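Local coordinates for 3-hexulose-6-phosphate synthase (Mycobacterium gastri, PDB 3AJX), which adopts the TIM-barrel fold of the orotidine 5'-phosphate decarboxylase/HUMPS family and binds a magnesium ion, at residues A[29-34]-A[45-50]; A[13-18]-A[41-46]. The protein carries 1 engineered substitution. One frame throughout, in Å; residues are numbered along the deposited sequence.

Contact 1: residues A[29-34]-A[45-50]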
ATOM      1  N   ILE A  29      19.097  -1.933   3.413  1.00  8.99           N
ATOM      2  CA  ILE A  29      18.397  -3.192   3.190  1.00  8.45           C
ATOM      3  C   ILE A  29      16.906  -2.881   3.205  1.00  8.21           C
ATOM      4  O   ILE A  29      16.355  -2.481   4.232  1.00  8.68           O
ATOM      5  CB  ILE A  29      18.687  -4.219   4.299  1.00  8.71           C
ATOM      6  CG1 ILE A  29      20.172  -4.575   4.297  1.00 10.06           C
ATOM      7  CG2 ILE A  29      17.856  -5.477   4.070  1.00  9.56           C
ATOM      8  CD1 ILE A  29      20.591  -5.422   5.481  1.00 11.33           C
ATOM      9  N   GLU A  30      16.268  -3.054   2.054  1.00  8.33           N
ATOM     10  CA  GLU A  30      14.841  -2.790   1.925  1.00  9.59           C
ATOM     11  C   GLU A  30      13.987  -4.044   2.028  1.00 10.63           C
ATOM     12  O   GLU A  30      14.290  -5.062   1.406  1.00 10.40           O
ATOM     13  CB  GLU A  30      14.542  -2.129   0.576  1.00 11.07           C
ATOM     14  CG  GLU A  30      13.055  -2.060   0.246  1.00 10.48           C
ATOM     15  CD  GLU A  30      12.789  -1.753  -1.214  1.00 15.35           C
ATOM     16  OE1 GLU A  30      13.573  -0.990  -1.812  1.00 11.66           O
ATOM     17  OE2 GLU A  30      11.789  -2.274  -1.762  1.00 17.40           O
ATOM     18  N   LEU A  31      12.924  -3.954   2.821  1.00  9.62           N
ATOM     19  CA  LEU A  31      11.966  -5.045   2.961  1.00 10.98           C
ATOM     20  C   LEU A  31      10.833  -4.590   2.045  1.00 10.20           C
ATOM     21  O   LEU A  31      10.155  -3.599   2.326  1.00  9.57           O
ATOM     22  CB  LEU A  31      11.463  -5.171   4.405  1.00 13.43           C
ATOM     23  CG  LEU A  31      12.449  -5.577   5.510  1.00 16.70           C
ATOM     24  CD1 LEU A  31      13.190  -6.840   5.093  1.00 17.83           C
ATOM     25  CD2 LEU A  31      13.430  -4.455   5.769  1.00 19.27           C
ATOM     26  N   GLY A  32      10.651  -5.305   0.943  1.00 10.13           N
ATOM     27  CA  GLY A  32       9.634  -4.941  -0.025  1.00  9.69           C
ATOM     28  C   GLY A  32       8.203  -4.942   0.465  1.00 10.15           C
ATOM     29  O   GLY A  32       7.871  -5.554   1.478  1.00  9.86           O
ATOM     30  N   THR A  33       7.349  -4.250  -0.278  1.00 10.38           N
ATOM     31  CA  THR A  33       5.941  -4.158   0.071  1.00 10.35           C
ATOM     32  C   THR A  33       5.272  -5.533   0.149  1.00 11.44           C
ATOM     33  O   THR A  33       4.548  -5.818   1.100  1.00 11.74           O
ATOM     34  CB  THR A  33       5.199  -3.259  -0.931  1.00 11.33           C
ATOM     35  OG1 THR A  33       5.900  -2.012  -1.050  1.00 10.53           O
ATOM     36  CG2 THR A  33       3.786  -2.986  -0.451  1.00 11.30           C
ATOM     37  N   PRO A  34       5.502  -6.408  -0.848  1.00 12.20           N
ATOM     38  CA  PRO A  34       4.865  -7.729  -0.773  1.00 13.18           C
ATOM     39  C   PRO A  34       5.362  -8.542   0.425  1.00 10.65           C
ATOM     40  O   PRO A  34       4.617  -9.330   1.003  1.00 12.25           O
ATOM     41  CB  PRO A  34       5.228  -8.366  -2.116  1.00 14.72           C
ATOM     42  CG  PRO A  34       6.540  -7.724  -2.452  1.00 16.83           C
ATOM     43  CD  PRO A  34       6.312  -6.281  -2.073  1.00 13.98           C
ATOM     44  N   THR A  45      11.654  -6.319  12.045  1.00 11.57           N
ATOM     45  CA  THR A  45      12.343  -6.516  13.310  1.00 11.19           C
ATOM     46  C   THR A  45      13.437  -7.567  13.203  1.00 11.92           C
ATOM     47  O   THR A  45      14.534  -7.388  13.730  1.00 12.31           O
ATOM     48  CB  THR A  45      11.349  -6.932  14.400  1.00 11.15           C
ATOM     49  OG1 THR A  45      10.267  -5.992  14.432  1.00 12.24           O
ATOM     50  CG2 THR A  45      12.029  -6.960  15.762  1.00 11.95           C
ATOM     51  N   ALA A  46      13.137  -8.657  12.507  1.00 11.48           N
ATOM     52  CA  ALA A  46      14.098  -9.742  12.337  1.00 12.90           C
ATOM     53  C   ALA A  46      15.330  -9.306  11.551  1.00 13.45           C
ATOM     54  O   ALA A  46      16.460  -9.630  11.918  1.00 14.00           O
ATOM     55  CB  ALA A  46      13.428 -10.922  11.645  1.00 14.33           C
ATOM     56  N   VAL A  47      15.112  -8.571  10.466  1.00 12.15           N
ATOM     57  CA  VAL A  47      16.218  -8.112   9.639  1.00 13.17           C
ATOM     58  C   VAL A  47      17.085  -7.082  10.358  1.00 13.23           C
ATOM     59  O   VAL A  47      18.312  -7.120  10.254  1.00 13.99           O
ATOM     60  CB  VAL A  47      15.709  -7.516   8.310  1.00 13.48           C
ATOM     61  CG1 VAL A  47      16.868  -6.915   7.523  1.00 15.06           C
ATOM     62  CG2 VAL A  47      15.030  -8.602   7.493  1.00 15.98           C
ATOM     63  N   LYS A  48      16.455  -6.167  11.091  1.00 12.53           N
ATOM     64  CA  LYS A  48      17.215  -5.148  11.812  1.00 13.00           C
ATOM     65  C   LYS A  48      18.049  -5.809  12.907  1.00 15.25           C
ATOM     66  O   LYS A  48      19.180  -5.403  13.169  1.00 15.20           O
ATOM     67  CB  LYS A  48      16.275  -4.106  12.430  1.00 12.78           C
ATOM     68  CG  LYS A  48      16.994  -2.951  13.138  1.00 11.85           C
ATOM     69  CD  LYS A  48      17.856  -2.142  12.170  1.00 12.35           C
ATOM     70  CE  LYS A  48      18.559  -0.987  12.867  1.00 11.07           C
ATOM     71  NZ  LYS A  48      19.371  -0.173  11.915  1.00 11.65           N
ATOM     72  N   LYS A  49      17.488  -6.838  13.535  1.00 15.91           N
ATOM     73  CA  LYS A  49      18.193  -7.548  14.597  1.00 17.28           C
ATOM     74  C   LYS A  49      19.431  -8.256  14.051  1.00 16.85           C
ATOM     75  O   LYS A  49      20.480  -8.280  14.698  1.00 17.95           O
ATOM     76  CB  LYS A  49      17.266  -8.573  15.260  1.00 18.98           C
ATOM     77  CG  LYS A  49      17.903  -9.304  16.435  1.00 22.28           C
ATOM     78  CD  LYS A  49      16.992 -10.389  16.984  1.00 23.41           C
ATOM     79  CE  LYS A  49      17.683 -11.166  18.095  1.00 25.73           C
ATOM     80  NZ  LYS A  49      16.869 -12.326  18.550  1.00 28.40           N
ATOM     81  N   ALA A  50      19.306  -8.828  12.857  1.00 15.36           N
ATOM     82  CA  ALA A  50      20.412  -9.539  12.223  1.00 15.21           C
ATOM     83  C   ALA A  50      21.443  -8.592  11.604  1.00 16.44           C
ATOM     84  O   ALA A  50      22.588  -8.982  11.369  1.00 16.73           O
ATOM     85  CB  ALA A  50      19.875 -10.489  11.156  1.00 16.18           C
TER

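Contact 2: residues A[13-18]-A[41-46]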
ATOM      1  N   GLU A  13      12.225 -15.989   6.175  1.00 16.89           N
ATOM      2  CA  GLU A  13      13.346 -16.905   6.013  1.00 16.99           C
ATOM      3  C   GLU A  13      14.156 -16.522   4.774  1.00 15.38           C
ATOM      4  O   GLU A  13      15.378 -16.400   4.832  1.00 15.25           O
ATOM      5  CB  GLU A  13      12.833 -18.341   5.873  1.00 19.94           C
ATOM      6  CG  GLU A  13      12.137 -18.902   7.111  1.00 25.38           C
ATOM      7  CD  GLU A  13      10.923 -18.093   7.545  1.00 27.54           C
ATOM      8  OE1 GLU A  13      10.050 -17.808   6.697  1.00 24.82           O
ATOM      9  OE2 GLU A  13      10.841 -17.747   8.744  1.00 31.10           O
ATOM     10  N   ALA A  14      13.461 -16.324   3.658  1.00 14.47           N
ATOM     11  CA  ALA A  14      14.112 -15.956   2.402  1.00 14.05           C
ATOM     12  C   ALA A  14      14.795 -14.597   2.505  1.00 14.24           C
ATOM     13  O   ALA A  14      15.902 -14.409   1.996  1.00 13.64           O
ATOM     14  CB  ALA A  14      13.088 -15.937   1.271  1.00 14.92           C
ATOM     15  N   ALA A  15      14.128 -13.652   3.159  1.00 13.48           N
ATOM     16  CA  ALA A  15      14.668 -12.307   3.324  1.00 12.01           C
ATOM     17  C   ALA A  15      15.948 -12.327   4.155  1.00 12.55           C
ATOM     18  O   ALA A  15      16.929 -11.669   3.810  1.00 12.53           O
ATOM     19  CB  ALA A  15      13.625 -11.399   3.975  1.00 12.48           C
ATOM     20  N   LEU A  16      15.935 -13.081   5.249  1.00 12.71           N
ATOM     21  CA  LEU A  16      17.106 -13.181   6.115  1.00 13.63           C
ATOM     22  C   LEU A  16      18.277 -13.850   5.400  1.00 14.26           C
ATOM     23  O   LEU A  16      19.423 -13.416   5.527  1.00 13.40           O
ATOM     24  CB  LEU A  16      16.763 -13.971   7.376  1.00 13.75           C
ATOM     25  CG  LEU A  16      15.908 -13.263   8.427  1.00 15.77           C
ATOM     26  CD1 LEU A  16      15.568 -14.241   9.540  1.00 16.50           C
ATOM     27  CD2 LEU A  16      16.661 -12.061   8.981  1.00 14.42           C
ATOM     28  N   GLU A  17      17.993 -14.913   4.652  1.00 15.26           N
ATOM     29  CA  GLU A  17      19.049 -15.607   3.931  1.00 17.03           C
ATOM     30  C   GLU A  17      19.680 -14.685   2.896  1.00 17.07           C
ATOM     31  O   GLU A  17      20.902 -14.642   2.762  1.00 16.30           O
ATOM     32  CB  GLU A  17      18.498 -16.864   3.250  1.00 19.43           C
ATOM     33  CG  GLU A  17      19.519 -17.572   2.366  1.00 26.05           C
ATOM     34  CD  GLU A  17      19.045 -18.932   1.890  1.00 30.50           C
ATOM     35  OE1 GLU A  17      19.724 -19.530   1.025  1.00 33.08           O
ATOM     36  OE2 GLU A  17      18.001 -19.407   2.387  1.00 32.53           O
ATOM     37  N   LEU A  18      18.849 -13.940   2.171  1.00 14.48           N
ATOM     38  CA  LEU A  18      19.357 -13.023   1.157  1.00 14.64           C
ATOM     39  C   LEU A  18      20.158 -11.899   1.796  1.00 14.53           C
ATOM     40  O   LEU A  18      21.255 -11.574   1.343  1.00 14.16           O
ATOM     41  CB  LEU A  18      18.206 -12.424   0.341  1.00 13.44           C
ATOM     42  CG  LEU A  18      18.645 -11.455  -0.761  1.00 13.38           C
ATOM     43  CD1 LEU A  18      19.565 -12.175  -1.737  1.00 13.21           C
ATOM     44  CD2 LEU A  18      17.433 -10.902  -1.487  1.00 12.80           C
ATOM     45  N   LEU A  41       4.949  -6.779  10.233  1.00 11.62           N
ATOM     46  CA  LEU A  41       6.093  -6.028  10.748  1.00 11.92           C
ATOM     47  C   LEU A  41       7.246  -6.851  11.322  1.00 11.88           C
ATOM     48  O   LEU A  41       8.373  -6.361  11.389  1.00 11.59           O
ATOM     49  CB  LEU A  41       5.612  -5.023  11.801  1.00 12.29           C
ATOM     50  CG  LEU A  41       4.584  -3.991  11.325  1.00 13.75           C
ATOM     51  CD1 LEU A  41       4.142  -3.139  12.504  1.00 14.31           C
ATOM     52  CD2 LEU A  41       5.186  -3.123  10.230  1.00 13.84           C
ATOM     53  N   SER A  42       6.984  -8.092  11.727  1.00 12.26           N
ATOM     54  CA  SER A  42       8.043  -8.919  12.303  1.00 12.86           C
ATOM     55  C   SER A  42       9.231  -9.141  11.369  1.00 10.91           C
ATOM     56  O   SER A  42      10.342  -9.381  11.833  1.00 12.33           O
ATOM     57  CB  SER A  42       7.487 -10.276  12.764  1.00 13.61           C
ATOM     58  OG  SER A  42       6.932 -11.009  11.690  1.00 16.50           O
ATOM     59  N   VAL A  43       9.018  -9.057  10.057  1.00 11.10           N
ATOM     60  CA  VAL A  43      10.139  -9.258   9.145  1.00 10.25           C
ATOM     61  C   VAL A  43      11.122  -8.090   9.271  1.00 10.21           C
ATOM     62  O   VAL A  43      12.333  -8.266   9.130  1.00  9.98           O
ATOM     63  CB  VAL A  43       9.673  -9.421   7.671  1.00 10.51           C
ATOM     64  CG1 VAL A  43       9.008  -8.151   7.172  1.00 11.92           C
ATOM     65  CG2 VAL A  43      10.862  -9.797   6.793  1.00 11.52           C
ATOM     66  N   ILE A  44      10.594  -6.900   9.548  1.00 10.27           N
ATOM     67  CA  ILE A  44      11.419  -5.709   9.721  1.00  9.59           C
ATOM     68  C   ILE A  44      12.286  -5.884  10.964  1.00 10.61           C
ATOM     69  O   ILE A  44      13.491  -5.632  10.946  1.00 12.28           O
ATOM     70  CB  ILE A  44      10.551  -4.444   9.930  1.00  8.64           C
ATOM     71  CG1 ILE A  44       9.739  -4.151   8.670  1.00 10.63           C
ATOM     72  CG2 ILE A  44      11.437  -3.246  10.284  1.00 10.14           C
ATOM     73  CD1 ILE A  44       8.706  -3.056   8.871  1.00 10.00           C
ATOM     74  N   THR A  45      11.654  -6.319  12.045  1.00 11.57           N
ATOM     75  CA  THR A  45      12.343  -6.516  13.310  1.00 11.19           C
ATOM     76  C   THR A  45      13.437  -7.567  13.203  1.00 11.92           C
ATOM     77  O   THR A  45      14.534  -7.388  13.730  1.00 12.31           O
ATOM     78  CB  THR A  45      11.349  -6.932  14.400  1.00 11.15           C
ATOM     79  OG1 THR A  45      10.267  -5.992  14.432  1.00 12.24           O
ATOM     80  CG2 THR A  45      12.029  -6.960  15.762  1.00 11.95           C
ATOM     81  N   ALA A  46      13.137  -8.657  12.507  1.00 11.48           N
ATOM     82  CA  ALA A  46      14.098  -9.742  12.337  1.00 12.90           C
ATOM     83  C   ALA A  46      15.330  -9.306  11.551  1.00 13.45           C
ATOM     84  O   ALA A  46      16.460  -9.630  11.918  1.00 14.00           O
ATOM     85  CB  ALA A  46      13.428 -10.922  11.645  1.00 14.33           C
TER

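Contact 1: residues A[29-34]-A[45-50]
Neither segment brings a ring, amide or carboxylate between I29, L31 and V47. The one carboxylate on strand 28-31, that of E30, leaves the opposite face of the strand to reach the magnesium ion, whose other protein ligand is D59. What remains at the interface is branched aliphatic carbon. V47 splits its two methyls between the two strand residues. With CG1 anti to the backbone N (chi1 174°), that methyl goes to I29 CG2, 3.9 Å from it. The other branch takes L31, its CG2 coming to a tight 3.5 Å from L31 CD1. L31 and V47 run past each other in opposite directions, and L31 CD1 is 4.1 Å from V47 CB. A second torsion of -51° folds both leucine methyls back beside their own CA, keeping the side chain compact over the strand. All three residues are buried. Helix 42-50 lies against the side that I29 and L31 present, while E30 on the other face holds the metal, so this is the outer, helix-facing side of the barrel wall. Within that wall the strand is hydrogen-bonded through its backbone to strands 2-7 and 55-62, and from the helical layer L16 of helix 12-22 packs on V47 as well.

Contact 2: residues A[13-18]-A[41-46]
L16 puts CD2 against the backbone and the methyl of A46, rather than interlocking with a long side chain. The nearest atom is A46 O, 3.8 Å from L16 CD2, with the carbonyl carbon A46 C at 4.0 Å from the same methyl. A46 CB comes to 4.3 Å from L16 CD2. Setting out from CA, L16 does not aim straight at helix 42-50; its first torsion (chi1 -74°) sets CG anti to the carbonyl carbon, and with CD1 extended away from CA (chi2 175°) the other methyl, CD2, is the one that touches A46. One turn nearer the start of helix 42-50, the second touch is a methyl pair, A15 CB and V43 CG2, 4.3 Å apart. A15 faces the other helix directly, whereas V43 meets it with one branch from the flank, using the methyl that stands anti to its backbone N. Alanine on each helix helps bring the backbones close, with 7.7 Å between L16 CA and A46 CA. L35 of helix 33-39 packs on both A15 and V43, so the buried end of the contact is a three-helix meeting, and T12 adds to it against V43 and A46. These are neighbouring helices of the outer layer of the TIM barrel. The chemistry is purely van der Waals: A46 O already accepts the helical N-H of A50, so the methyl of L16 shields a satisfied carbonyl, and the two helices are joined by shape and apolar burial rather than by any polar bond.

Centred only 5 Å apart, contact 1 and contact 2 are two sides of one packing region on the outside of the barrel. They share T45, A46 and helix 42-50, which turns one flank to strand 28-31 and another to helix 12-22. Along the chain come helix 12-22, strand 28-31, helix 33-39 and helix 42-50, so contact 1 joins strand 28-31 to helix 42-50 across helix 33-39, and contact 2 joins two outer helices that are neighbours in space. They touch directly: L16 CD2 lies 4.2 Å from A50 CB, and L31 CD1 lies 4.1 Å from V43 CG2. Apolar packing thus runs unbroken from barrel wall to helical layer, behind the strand that carries magnesium ligand E30.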